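Local coordinates for protein condensin complex subunit 3 (Schizosaccharomyces pombe, PDB 5OQR) that acts as a regulatory subunit of condensin, the complex required to convert interphase chromatin into condensed, mitotic-like chromosomes, at residues A[227-235]-A[246-254]; A[262-271]-A[307-315]. All coordinates share one frame; numbering follows the deposited sequence.

Contacts 1 and 2 follow one another along the chain of this all-helical protein. Contact 1 pairs the two helices of HEAT repeat 5. Contact 2 packs the short helix 262-266 and the turn after it on the start of helix 308-324. Their centres are about 15 Å apart, and they touch directly. Arg227 NH1 of contact 1 probably hydrogen-bonds Arg268 O of contact 2, at 2.9 Å. Leu265 CD1 lies 4.0 Å from Leu250 CD2 and also packs on Trp254. Helix 275-288 borders both contacts. Beside contact 1, Trp233 and Lys232 hydrogen-bond aromatic side chains of another protein's chain; no other chain touches the segments of contact 2.

Contact 1. Residues A[227-235]-A[246-254]; sequences RVRILKWGL and AADMLAYQW
Leu231 and Trp254 run side by side with opposite headings. Leu231 CD2 comes within 3.6 Å of Trp254 CZ3 and meets the indole obliquely. Leu231 CG lies anti to the carbonyl carbon (chi1 -56°), which carries the methyls toward the other helix. Arg227 O sits at the edge of the ring, near its plane, 4.0 Å from Trp254 CH2. Met249 CE lies over one face of the indole, offset toward the rim. The same methyl meets Ile230 CG2 at 3.9 Å, the two side chains crossing at about a right angle. Ile230, Leu231 and Met249 all meet the six-membered ring of the Trp254 indole. A pi-type turn at 249-254 leads into Trp254, and Met249 O accepts from both Gln253 N and Trp254 N.

At the other end Ala246 CB packs 3.5 Å from CA of Gly234, which has no side chain. Leu235 CD2 rests on the backbone of Ala246 and Ala247. No hydrogen bond crosses; the contact is buried and apolar. The two segments, both in HEAT repeat 5, have axes 131° apart, nearer antiparallel than parallel. Tyr209 of helix 202-212 flanks Ile230, Ala246 and Met249, while helix 275-288 packs on Leu235 and Ala247.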
loop_
_atom_site.group_PDB
_atom_site.type_symbol
_atom_site.label_atom_id
_atom_site.label_comp_id
_atom_site.label_asym_id
_atom_site.label_seq_id
_atom_site.Cartn_x
_atom_site.Cartn_y
_atom_site.Cartn_z
ATOM N N ARG A 227 -2.314 14.892 -9.467
ATOM C CA ARG A 227 -1.075 14.526 -10.147
ATOM C C ARG A 227 -0.107 13.840 -9.196
ATOM O O ARG A 227 0.548 12.860 -9.564
ATOM C CB ARG A 227 -0.415 15.768 -10.745
ATOM C CG ARG A 227 -1.308 16.617 -11.626
ATOM C CD ARG A 227 -0.646 17.949 -11.918
ATOM N NE ARG A 227 -1.550 18.891 -12.569
ATOM C CZ ARG A 227 -1.284 20.180 -12.747
ATOM N NH1 ARG A 227 -0.139 20.692 -12.317
ATOM N NH2 ARG A 227 -2.167 20.962 -13.351
ATOM N N VAL A 228 0.001 14.347 -7.969
ATOM C CA VAL A 228 0.966 13.802 -7.019
ATOM C C VAL A 228 0.481 12.467 -6.474
ATOM O O VAL A 228 1.268 11.528 -6.305
ATOM C CB VAL A 228 1.226 14.818 -5.892
ATOM C CG1 VAL A 228 2.136 14.228 -4.821
ATOM C CG2 VAL A 228 1.836 16.083 -6.460
ATOM N N ARG A 229 -0.816 12.356 -6.188
ATOM C CA ARG A 229 -1.344 11.107 -5.656
ATOM C C ARG A 229 -1.188 9.979 -6.667
ATOM O O ARG A 229 -0.919 8.831 -6.295
ATOM C CB ARG A 229 -2.807 11.289 -5.257
ATOM C CG ARG A 229 -3.297 10.268 -4.242
ATOM C CD ARG A 229 -4.492 10.775 -3.444
ATOM N NE ARG A 229 -5.702 10.895 -4.260
ATOM C CZ ARG A 229 -6.286 12.037 -4.616
ATOM N NH1 ARG A 229 -5.796 13.209 -4.235
ATOM N NH2 ARG A 229 -7.386 12.007 -5.360
ATOM N N ILE A 230 -1.338 10.292 -7.956
ATOM C CA ILE A 230 -1.118 9.298 -9.004
ATOM C C ILE A 230 0.308 8.767 -8.934
ATOM O O ILE A 230 0.539 7.560 -8.789
ATOM C CB ILE A 230 -1.420 9.902 -10.388
ATOM C CG1 ILE A 230 -2.913 10.205 -10.516
ATOM C CG2 ILE A 230 -0.978 8.954 -11.504
ATOM C CD1 ILE A 230 -3.268 11.019 -11.733
ATOM N N LEU A 231 1.287 9.666 -9.047
ATOM C CA LEU A 231 2.681 9.241 -9.099
ATOM C C LEU A 231 3.095 8.538 -7.815
ATOM O O LEU A 231 3.855 7.565 -7.849
ATOM C CB LEU A 231 3.581 10.447 -9.367
ATOM C CG LEU A 231 3.260 11.244 -10.631
ATOM C CD1 LEU A 231 4.178 12.450 -10.733
ATOM C CD2 LEU A 231 3.379 10.372 -11.870
ATOM N N LYS A 232 2.605 9.014 -6.670
ATOM C CA LYS A 232 2.939 8.372 -5.404
ATOM C C LYS A 232 2.531 6.905 -5.417
ATOM O O LYS A 232 3.303 6.030 -5.011
ATOM C CB LYS A 232 2.263 9.109 -4.249
ATOM C CG LYS A 232 2.728 8.655 -2.873
ATOM C CD LYS A 232 1.869 9.233 -1.763
ATOM C CE LYS A 232 0.490 8.594 -1.730
ATOM N NZ LYS A 232 -0.323 9.066 -0.579
ATOM N N TRP A 233 1.317 6.617 -5.884
ATOM C CA TRP A 233 0.852 5.236 -5.945
ATOM C C TRP A 233 1.572 4.461 -7.041
ATOM O O TRP A 233 2.067 3.353 -6.810
ATOM C CB TRP A 233 -0.658 5.206 -6.173
ATOM C CG TRP A 233 -1.473 5.525 -4.958
ATOM C CD1 TRP A 233 -1.115 5.331 -3.657
ATOM C CD2 TRP A 233 -2.786 6.095 -4.933
ATOM N NE1 TRP A 233 -2.125 5.742 -2.823
ATOM C CE2 TRP A 233 -3.161 6.216 -3.581
ATOM C CE3 TRP A 233 -3.680 6.514 -5.921
ATOM C CZ2 TRP A 233 -4.393 6.740 -3.194
ATOM C CZ3 TRP A 233 -4.901 7.033 -5.535
ATOM C CH2 TRP A 233 -5.247 7.141 -4.183
ATOM N N GLY A 234 1.645 5.034 -8.243
ATOM C CA GLY A 234 2.202 4.300 -9.367
ATOM C C GLY A 234 3.667 3.957 -9.181
ATOM O O GLY A 234 4.074 2.806 -9.344
ATOM N N LEU A 235 4.481 4.956 -8.840
ATOM C CA LEU A 235 5.924 4.758 -8.777
ATOM C C LEU A 235 6.365 3.956 -7.561
ATOM O O LEU A 235 7.513 3.501 -7.530
ATOM C CB LEU A 235 6.629 6.112 -8.786
ATOM C CG LEU A 235 6.218 7.055 -9.918
ATOM C CD1 LEU A 235 7.031 8.331 -9.840
ATOM C CD2 LEU A 235 6.383 6.394 -11.278
ATOM N N ALA A 246 3.393 3.123 -14.825
ATOM C CA ALA A 246 3.310 4.479 -14.296
ATOM C C ALA A 246 4.550 5.285 -14.656
ATOM O O ALA A 246 4.458 6.482 -14.947
ATOM C CB ALA A 246 3.121 4.436 -12.782
ATOM N N ALA A 247 5.720 4.644 -14.644
ATOM C CA ALA A 247 6.947 5.332 -15.023
ATOM C C ALA A 247 6.959 5.677 -16.506
ATOM O O ALA A 247 7.536 6.696 -16.899
ATOM C CB ALA A 247 8.158 4.473 -14.667
ATOM N N ASP A 248 6.329 4.847 -17.342
ATOM C CA ASP A 248 6.278 5.132 -18.772
ATOM C C ASP A 248 5.310 6.268 -19.074
ATOM O O ASP A 248 5.584 7.112 -19.932
ATOM C CB ASP A 248 5.889 3.871 -19.545
ATOM C CG ASP A 248 7.058 2.923 -19.746
ATOM O OD1 ASP A 248 8.054 3.036 -19.006
ATOM O OD2 ASP A 248 6.979 2.061 -20.646
ATOM N N MET A 249 4.168 6.301 -18.384
ATOM C CA MET A 249 3.247 7.422 -18.535
ATOM C C MET A 249 3.916 8.724 -18.129
ATOM O O MET A 249 3.690 9.769 -18.748
ATOM C CB MET A 249 1.998 7.182 -17.691
ATOM C CG MET A 249 1.059 8.384 -17.574
ATOM S SD MET A 249 -0.096 8.212 -16.204
ATOM C CE MET A 249 1.020 8.318 -14.807
ATOM N N LEU A 250 4.734 8.679 -17.080
ATOM C CA LEU A 250 5.418 9.872 -16.606
ATOM C C LEU A 250 6.537 10.278 -17.556
ATOM O O LEU A 250 6.757 11.470 -17.793
ATOM C CB LEU A 250 5.955 9.612 -15.196
ATOM C CG LEU A 250 6.695 10.702 -14.416
ATOM C CD1 LEU A 250 8.181 10.679 -14.725
ATOM C CD2 LEU A 250 6.107 12.082 -14.675
ATOM N N ALA A 251 7.233 9.303 -18.135
ATOM C CA ALA A 251 8.448 9.568 -18.891
ATOM C C ALA A 251 8.221 9.753 -20.385
ATOM O O ALA A 251 9.159 10.146 -21.084
ATOM C CB ALA A 251 9.451 8.430 -18.677
ATOM N N TYR A 252 7.021 9.484 -20.899
ATOM C CA TYR A 252 6.798 9.580 -22.338
ATOM C C TYR A 252 5.568 10.407 -22.683
ATOM O O TYR A 252 5.542 11.072 -23.723
ATOM C CB TYR A 252 6.680 8.184 -22.951
ATOM C CG TYR A 252 8.011 7.491 -23.143
ATOM C CD1 TYR A 252 8.948 7.985 -24.040
ATOM C CD2 TYR A 252 8.330 6.344 -22.434
ATOM C CE1 TYR A 252 10.164 7.360 -24.220
ATOM C CE2 TYR A 252 9.543 5.710 -22.609
ATOM C CZ TYR A 252 10.457 6.223 -23.503
ATOM O OH TYR A 252 11.670 5.597 -23.682
ATOM N N GLN A 253 4.543 10.379 -21.833
ATOM C CA GLN A 253 3.356 11.193 -22.075
ATOM C C GLN A 253 3.428 12.525 -21.333
ATOM O O GLN A 253 3.351 13.591 -21.948
ATOM C CB GLN A 253 2.093 10.432 -21.665
ATOM C CG GLN A 253 0.806 11.141 -22.076
ATOM C CD GLN A 253 -0.365 10.799 -21.182
ATOM O OE1 GLN A 253 -0.459 9.691 -20.656
ATOM N NE2 GLN A 253 -1.264 11.759 -20.996
ATOM N N TRP A 254 3.567 12.475 -20.007
ATOM C CA TRP A 254 3.530 13.701 -19.217
ATOM C C TRP A 254 4.678 14.631 -19.586
ATOM O O TRP A 254 4.495 15.850 -19.668
ATOM C CB TRP A 254 3.561 13.363 -17.729
ATOM C CG TRP A 254 2.267 12.794 -17.240
ATOM C CD1 TRP A 254 1.295 12.209 -17.995
ATOM C CD2 TRP A 254 1.792 12.772 -15.890
ATOM N NE1 TRP A 254 0.249 11.818 -17.200
ATOM C CE2 TRP A 254 0.528 12.152 -15.902
ATOM C CE3 TRP A 254 2.314 13.214 -14.673
ATOM C CZ2 TRP A 254 -0.221 11.963 -14.746
ATOM C CZ3 TRP A 254 1.568 13.024 -13.526
ATOM C CH2 TRP A 254 0.316 12.404 -13.570
#

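Contact 2. Residues A[262-271]-A[307-315]; sequences LLELLERLDV and TAESSLLAR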
loop_
_atom_site.group_PDB
_atom_site.type_symbol
_atom_site.label_atom_id
_atom_site.label_comp_id
_atom_site.label_asym_id
_atom_site.label_seq_id
_atom_site.Cartn_x
_atom_site.Cartn_y
_atom_site.Cartn_z
ATOM N N LEU A 262 11.909 18.819 -18.456
ATOM C CA LEU A 262 11.729 18.204 -17.147
ATOM C C LEU A 262 11.450 19.250 -16.076
ATOM O O LEU A 262 10.611 19.034 -15.193
ATOM C CB LEU A 262 12.968 17.385 -16.786
ATOM C CG LEU A 262 12.882 16.545 -15.512
ATOM C CD1 LEU A 262 11.798 15.490 -15.629
ATOM C CD2 LEU A 262 14.224 15.903 -15.225
ATOM N N LEU A 263 12.143 20.388 -16.132
ATOM C CA LEU A 263 11.899 21.451 -15.163
ATOM C C LEU A 263 10.459 21.941 -15.237
ATOM O O LEU A 263 9.802 22.127 -14.207
ATOM C CB LEU A 263 12.867 22.610 -15.399
ATOM C CG LEU A 263 14.307 22.435 -14.917
ATOM C CD1 LEU A 263 15.127 23.656 -15.298
ATOM C CD2 LEU A 263 14.366 22.210 -13.416
ATOM N N GLU A 264 9.952 22.160 -16.450
ATOM C CA GLU A 264 8.581 22.636 -16.596
ATOM C C GLU A 264 7.590 21.638 -16.012
ATOM O O GLU A 264 6.566 22.031 -15.443
ATOM C CB GLU A 264 8.273 22.904 -18.068
ATOM C CG GLU A 264 6.923 23.563 -18.298
ATOM C CD GLU A 264 6.747 24.057 -19.721
ATOM O OE1 GLU A 264 5.592 24.301 -20.126
ATOM O OE2 GLU A 264 7.763 24.199 -20.434
ATOM N N LEU A 265 7.877 20.343 -16.147
ATOM C CA LEU A 265 7.043 19.332 -15.505
ATOM C C LEU A 265 7.131 19.433 -13.989
ATOM O O LEU A 265 6.113 19.341 -13.295
ATOM C CB LEU A 265 7.461 17.938 -15.979
ATOM C CG LEU A 265 6.690 16.727 -15.442
ATOM C CD1 LEU A 265 6.793 15.582 -16.428
ATOM C CD2 LEU A 265 7.199 16.267 -14.082
ATOM N N LEU A 266 8.341 19.610 -13.457
ATOM C CA LEU A 266 8.509 19.701 -12.011
ATOM C C LEU A 266 7.719 20.868 -11.435
ATOM O O LEU A 266 7.186 20.778 -10.324
ATOM C CB LEU A 266 9.991 19.840 -11.667
ATOM C CG LEU A 266 10.878 18.644 -12.017
ATOM C CD1 LEU A 266 12.344 19.007 -11.863
ATOM C CD2 LEU A 266 10.534 17.452 -11.150
ATOM N N GLU A 267 7.631 21.973 -12.175
ATOM C CA GLU A 267 6.899 23.135 -11.688
ATOM C C GLU A 267 5.408 22.866 -11.547
ATOM O O GLU A 267 4.713 23.639 -10.882
ATOM C CB GLU A 267 7.130 24.322 -12.619
ATOM C CG GLU A 267 8.583 24.751 -12.703
ATOM C CD GLU A 267 8.807 25.874 -13.692
ATOM O OE1 GLU A 267 7.812 26.488 -14.132
ATOM O OE2 GLU A 267 9.979 26.142 -14.033
ATOM N N ARG A 268 4.904 21.789 -12.150
ATOM C CA ARG A 268 3.500 21.420 -12.049
ATOM C C ARG A 268 3.255 20.365 -10.978
ATOM O O ARG A 268 2.192 19.738 -10.967
ATOM C CB ARG A 268 2.991 20.922 -13.402
ATOM C CG ARG A 268 3.081 21.939 -14.530
ATOM C CD ARG A 268 1.929 22.935 -14.500
ATOM N NE ARG A 268 2.035 23.887 -13.397
ATOM C CZ ARG A 268 2.756 25.004 -13.432
ATOM N NH1 ARG A 268 3.453 25.321 -14.516
ATOM N NH2 ARG A 268 2.788 25.806 -12.377
ATOM N N LEU A 269 4.218 20.153 -10.081
ATOM C CA LEU A 269 4.082 19.172 -9.015
ATOM C C LEU A 269 4.226 19.769 -7.623
ATOM O O LEU A 269 4.111 19.029 -6.638
ATOM C CB LEU A 269 5.116 18.052 -9.191
ATOM C CG LEU A 269 5.003 17.217 -10.467
ATOM C CD1 LEU A 269 6.135 16.213 -10.526
ATOM C CD2 LEU A 269 3.661 16.510 -10.545
ATOM N N ASP A 270 4.469 21.072 -7.508
ATOM C CA ASP A 270 4.601 21.739 -6.216
ATOM C C ASP A 270 5.601 20.998 -5.328
ATOM O O ASP A 270 5.283 20.511 -4.243
ATOM C CB ASP A 270 3.237 21.858 -5.534
ATOM C CG ASP A 270 3.242 22.848 -4.391
ATOM O OD1 ASP A 270 2.411 22.700 -3.471
ATOM O OD2 ASP A 270 4.075 23.777 -4.414
ATOM N N VAL A 271 6.842 20.935 -5.816
ATOM C CA VAL A 271 7.847 20.065 -5.215
ATOM C C VAL A 271 8.147 20.469 -3.779
ATOM O O VAL A 271 8.467 19.617 -2.942
ATOM C CB VAL A 271 9.125 20.063 -6.076
ATOM C CG1 VAL A 271 8.812 19.568 -7.477
ATOM C CG2 VAL A 271 9.755 21.448 -6.125
ATOM N N THR A 307 16.240 27.604 -8.548
ATOM C CA THR A 307 14.831 27.597 -8.188
ATOM C C THR A 307 14.560 26.379 -7.312
ATOM O O THR A 307 15.438 25.546 -7.079
ATOM C CB THR A 307 13.937 27.578 -9.431
ATOM O OG1 THR A 307 13.979 26.283 -10.041
ATOM C CG2 THR A 307 14.386 28.622 -10.439
ATOM N N ALA A 308 13.327 26.277 -6.818
ATOM C CA ALA A 308 12.943 25.099 -6.049
ATOM C C ALA A 308 13.067 23.839 -6.894
ATOM O O ALA A 308 13.634 22.833 -6.455
ATOM C CB ALA A 308 11.520 25.259 -5.519
ATOM N N GLU A 309 12.549 23.881 -8.122
ATOM C CA GLU A 309 12.630 22.723 -9.004
ATOM C C GLU A 309 14.051 22.518 -9.505
ATOM O O GLU A 309 14.537 21.383 -9.570
ATOM C CB GLU A 309 11.672 22.890 -10.183
ATOM C CG GLU A 309 10.213 23.061 -9.793
ATOM C CD GLU A 309 9.870 24.481 -9.372
ATOM O OE1 GLU A 309 10.781 25.336 -9.366
ATOM O OE2 GLU A 309 8.693 24.742 -9.047
ATOM N N SER A 310 14.729 23.607 -9.867
ATOM C CA SER A 310 16.094 23.504 -10.365
ATOM C C SER A 310 17.025 22.924 -9.308
ATOM O O SER A 310 17.889 22.098 -9.619
ATOM C CB SER A 310 16.572 24.883 -10.820
ATOM O OG SER A 310 17.975 25.012 -10.711
ATOM N N SER A 311 16.855 23.332 -8.049
ATOM C CA SER A 311 17.737 22.843 -6.994
ATOM C C SER A 311 17.433 21.389 -6.651
ATOM O O SER A 311 18.349 20.607 -6.376
ATOM C CB SER A 311 17.609 23.724 -5.754
ATOM O OG SER A 311 16.318 23.622 -5.183
ATOM N N LEU A 312 16.154 21.012 -6.658
ATOM C CA LEU A 312 15.793 19.627 -6.385
ATOM C C LEU A 312 16.346 18.698 -7.455
ATOM O O LEU A 312 16.754 17.570 -7.159
ATOM C CB LEU A 312 14.275 19.490 -6.297
ATOM C CG LEU A 312 13.754 18.094 -5.948
ATOM C CD1 LEU A 312 14.023 17.774 -4.495
ATOM C CD2 LEU A 312 12.282 18.000 -6.250
ATOM N N LEU A 313 16.364 19.152 -8.708
ATOM C CA LEU A 313 16.888 18.323 -9.788
ATOM C C LEU A 313 18.366 18.022 -9.588
ATOM O O LEU A 313 18.814 16.893 -9.818
ATOM C CB LEU A 313 16.663 19.015 -11.133
ATOM C CG LEU A 313 17.227 18.285 -12.352
ATOM C CD1 LEU A 313 16.594 16.908 -12.505
ATOM C CD2 LEU A 313 17.019 19.120 -13.601
ATOM N N ALA A 314 19.146 19.021 -9.173
ATOM C CA ALA A 314 20.571 18.798 -8.958
ATOM C C ALA A 314 20.807 17.848 -7.791
ATOM O O ALA A 314 21.664 16.962 -7.868
ATOM C CB ALA A 314 21.277 20.133 -8.721
ATOM N N ARG A 315 20.054 18.015 -6.703
ATOM C CA ARG A 315 20.224 17.144 -5.544
ATOM C C ARG A 315 19.865 15.703 -5.883
ATOM O O ARG A 315 20.499 14.765 -5.385
ATOM C CB ARG A 315 19.375 17.660 -4.382
ATOM C CG ARG A 315 19.173 16.666 -3.243
ATOM C CD ARG A 315 17.889 15.862 -3.426
ATOM N NE ARG A 315 17.617 14.988 -2.288
ATOM C CZ ARG A 315 16.690 15.201 -1.359
ATOM N NH1 ARG A 315 16.541 14.333 -0.371
ATOM N NH2 ARG A 315 15.905 16.269 -1.407
HETATM O O HOH W 1 7.162 22.984 -8.063
#
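One water joins Glu309 OE2 to the backbone of Leu266 and Val271. It donates to Glu309 OE2 and to Leu266 O, the latter at 3.2 Å, and accepts from Val271 N at 3.1 Å. It has three partners, and no direct hydrogen bond crosses the contact. Chi1 (-59°) sets Glu309 CG beside the backbone N and against Leu266 CB, 3.7 Å away. The bend at chi2 (81°) then carries the carboxylate to Glu267. Glu267 crosses Glu309 at about a right angle, with its CG 3.6 Å from Glu309 CD. The carboxylate planes are 54° apart. Glu267 OE2 and Glu309 OE1 stay 4.8 Å apart, so some mutual repulsion is likely. With an alanine in place of Glu309 the water is likely to lose its side-chain acceptor, and a gap would probably open beside Leu266 and Glu267.

Apolar contacts flank the glutamate. Val271 CB meets Leu312 CD2 at 3.8 Å. Leu262 CD2 touches Leu313 CD1, and Leu263 CD2 lies 3.7 Å from Ser310 CA. Helix 275-288 backs Leu262, Leu266, Val271 and Leu312. Thr307 is the N-cap of helix 308-324: its OG1 accepts from Ser310 N at 2.8 Å. A capped helix start thus packs across a short helix and its type I turn, in the layered helix packing of an alpha-solenoid.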